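PDB 5MXZ: cytochrome c-552 Ks_3358 from Candidatus Kuenenia stuttgartiensis, which binds heme c covalently and probably serves as a small electron-carrying c-type cytochrome in anammox metabolism. Local coordinates for residues Asp4-Lys7 against Leu8-His12. The protein carries 1 engineered substitution. Numbering follows the deposited sequence.
Sequences DGMK and LFLQH. Engineered in segment 8-12: Phe9 (natural residue Tyr). With ZN (zinc ion), chain J; HEC (heme c), chain B.
The N-terminal helix of the cytochrome c fold, residues 5-12, leads into the heme-binding cysteines, and in its first turns Met6 meets Phe9 and Leu10 while Lys7 lies against Gln11. Asp4 is the N-cap: its OD1 accepts from Lys7 N at 3.2 Å, approached from above the carboxylate plane. The i to i+4 bonds begin with Leu8 N to Asp4 O and include Leu10 N to Met6 O at 2.9 Å. Met6 sends CG away from its own backbone N (chi1 -176°) and then turns twice, which carries SD to 4.2 Å from Leu10 CG and 5.5 Å from the Phe9 ring centroid, an oblique Met-aromatic contact. Val79 of helix 77-80 touches both Met6 and Phe9, joining the N- and C-terminal parts of the fold. Phe9, engineered in place of tyrosine, also has the heme methyl CMB oblique to its ring. On another side of the helix, the aliphatic CE of Lys7 is 3.6 Å from Gln11 NE2. Gln11 OE1 lies 2.9 Å from the zinc ion, long for a bond, with the metal to the side of its C=O; His12 NE2 binds the zinc at 2.4 Å. His12 CB also packs against heme CBB. The cap satisfies an amide of the first turn and would complement the helix dipole, while the last turn gives zinc a firm imidazole ligand and a more distant, probably weakly interacting amide oxygen.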
loop_
_atom_site.group_PDB
_atom_site.type_symbol
_atom_site.label_atom_id
_atom_site.label_comp_id
_atom_site.label_asym_id
_atom_site.label_seq_id
_atom_site.Cartn_x
_atom_site.Cartn_y
_atom_site.Cartn_z
ATOM N N ASP A 4 1.349 14.323 -4.324
ATOM C CA ASP A 4 2.233 13.902 -3.241
ATOM C C ASP A 4 1.847 12.485 -2.811
ATOM O O ASP A 4 0.797 12.273 -2.194
ATOM C CB ASP A 4 2.165 14.887 -2.062
ATOM C CG ASP A 4 3.250 14.640 -1.002
ATOM O OD1 ASP A 4 3.685 13.481 -0.792
ATOM O OD2 ASP A 4 3.665 15.625 -0.355
ATOM N N GLY A 5 2.710 11.531 -3.157
ATOM C CA GLY A 5 2.518 10.115 -2.841
ATOM C C GLY A 5 2.434 9.823 -1.353
ATOM O O GLY A 5 1.571 9.050 -0.923
ATOM N N MET A 6 3.322 10.447 -0.573
ATOM C CA MET A 6 3.348 10.258 0.880
ATOM C C MET A 6 2.098 10.830 1.557
ATOM O O MET A 6 1.578 10.217 2.498
ATOM C CB MET A 6 4.640 10.824 1.498
ATOM C CG MET A 6 4.818 10.586 3.002
ATOM S SD MET A 6 4.545 8.894 3.585
ATOM C CE MET A 6 6.141 8.153 3.260
ATOM N N LYS A 7 1.616 11.977 1.065
ATOM C CA LYS A 7 0.374 12.592 1.567
ATOM C C LYS A 7 -0.832 11.669 1.347
ATOM O O LYS A 7 -1.674 11.526 2.235
ATOM C CB LYS A 7 0.143 13.989 0.954
ATOM C CG LYS A 7 -1.120 14.695 1.450
ATOM C CD LYS A 7 -1.000 16.214 1.484
ATOM C CE LYS A 7 -2.231 16.822 2.152
ATOM N NZ LYS A 7 -2.148 18.298 2.348
ATOM N N LEU A 8 -0.886 11.031 0.173
ATOM C CA LEU A 8 -1.911 10.025 -0.132
ATOM C C LEU A 8 -1.822 8.819 0.798
ATOM O O LEU A 8 -2.851 8.307 1.246
ATOM C CB LEU A 8 -1.821 9.564 -1.595
ATOM C CG LEU A 8 -2.165 10.553 -2.707
ATOM C CD1 LEU A 8 -1.665 9.999 -4.033
ATOM C CD2 LEU A 8 -3.657 10.864 -2.763
ATOM N N PHE A 9 -0.595 8.382 1.094
ATOM C CA PHE A 9 -0.358 7.238 1.975
ATOM C C PHE A 9 -0.826 7.516 3.403
ATOM O O PHE A 9 -1.438 6.657 4.033
ATOM C CB PHE A 9 1.120 6.839 1.970
ATOM C CG PHE A 9 1.398 5.518 2.639
ATOM C CD1 PHE A 9 1.345 4.323 1.910
ATOM C CD2 PHE A 9 1.726 5.460 3.996
ATOM C CE1 PHE A 9 1.605 3.099 2.521
ATOM C CE2 PHE A 9 1.978 4.238 4.612
ATOM C CZ PHE A 9 1.919 3.058 3.873
ATOM N N LEU A 10 -0.523 8.718 3.895
ATOM C CA LEU A 10 -0.922 9.153 5.234
ATOM C C LEU A 10 -2.442 9.287 5.359
ATOM O O LEU A 10 -3.006 9.013 6.423
ATOM C CB LEU A 10 -0.216 10.469 5.613
ATOM C CG LEU A 10 1.321 10.507 5.719
ATOM C CD1 LEU A 10 1.845 11.932 5.843
ATOM C CD2 LEU A 10 1.846 9.639 6.857
ATOM N N GLN A 11 -3.085 9.686 4.261
ATOM C CA GLN A 11 -4.541 9.835 4.177
ATOM C C GLN A 11 -5.288 8.506 4.072
ATOM O O GLN A 11 -6.357 8.354 4.666
ATOM C CB GLN A 11 -4.925 10.704 2.971
ATOM C CG GLN A 11 -4.760 12.209 3.159
ATOM C CD GLN A 11 -4.833 13.004 1.851
ATOM O OE1 GLN A 11 -4.933 12.443 0.750
ATOM N NE2 GLN A 11 -4.781 14.329 1.972
ATOM N N HIS A 12 -4.734 7.555 3.312
ATOM C CA HIS A 12 -5.486 6.368 2.878
ATOM C C HIS A 12 -4.967 5.005 3.342
ATOM O O HIS A 12 -5.714 4.025 3.307
ATOM C CB HIS A 12 -5.611 6.347 1.349
ATOM C CG HIS A 12 -6.341 7.526 0.782
ATOM N ND1 HIS A 12 -7.710 7.660 0.856
ATOM C CD2 HIS A 12 -5.889 8.624 0.131
ATOM C CE1 HIS A 12 -8.073 8.788 0.271
ATOM N NE2 HIS A 12 -6.987 9.392 -0.178
HETATM ZN ZN ZN J . -7.522 11.676 -0.430
HETATM FE FE HEC B . -3.203 -2.621 1.930
HETATM C CHA HEC B . -2.160 -5.816 1.200
HETATM C CHB HEC B . -0.847 -1.325 -0.210
HETATM C CHC HEC B . -4.678 0.480 2.255
HETATM C CHD HEC B . -4.962 -3.787 4.620
HETATM N NA HEC B . -1.755 -3.447 0.672
HETATM C C1A HEC B . -1.411 -4.736 0.551
HETATM C C2A HEC B . -0.310 -5.015 -0.394
HETATM C C3A HEC B . 0.091 -3.673 -0.832
HETATM C C4A HEC B . -0.864 -2.798 -0.097
HETATM C CMA HEC B . 1.187 -3.294 -1.800
HETATM C CAA HEC B . 0.264 -6.368 -0.724
HETATM C CBA HEC B . 0.024 -6.939 -2.095
HETATM C CGA HEC B . 0.906 -8.167 -2.208
HETATM O O1A HEC B . 1.601 -8.551 -1.241
HETATM O O2A HEC B . 0.908 -8.770 -3.288
HETATM N NB HEC B . -2.840 -0.724 1.128
HETATM C C1B HEC B . -1.831 -0.361 0.296
HETATM C C2B HEC B . -1.804 1.075 -0.104
HETATM C C3B HEC B . -2.964 1.575 0.647
HETATM C C4B HEC B . -3.506 0.415 1.374
HETATM C CMB HEC B . -0.837 1.799 -1.005
HETATM C CAB HEC B . -3.508 2.942 0.669
HETATM C CBB HEC B . -4.135 3.427 -0.620
HETATM N NC HEC B . -4.619 -1.782 3.217
HETATM C C1C HEC B . -5.064 -0.510 3.267
HETATM C C2C HEC B . -6.039 -0.209 4.356
HETATM C C3C HEC B . -6.112 -1.512 5.036
HETATM C C4C HEC B . -5.188 -2.382 4.279
HETATM C CMC HEC B . -6.742 1.088 4.665
HETATM C CAC HEC B . -6.898 -1.868 6.258
HETATM C CBC HEC B . -8.400 -1.749 6.224
HETATM N ND HEC B . -3.534 -4.504 2.749
HETATM C C1D HEC B . -4.268 -4.814 3.834
HETATM C C2D HEC B . -4.324 -6.253 4.170
HETATM C C3D HEC B . -3.469 -6.859 3.141
HETATM C C4D HEC B . -3.047 -5.686 2.349
HETATM C CMD HEC B . -5.054 -6.930 5.300
HETATM C CAD HEC B . -3.133 -8.304 2.897
HETATM C CBD HEC B . -4.061 -8.728 1.747
HETATM C CGD HEC B . -3.364 -9.353 0.548
HETATM O O1D HEC B . -4.073 -9.898 -0.333
HETATM O O2D HEC B . -2.115 -9.327 0.440
#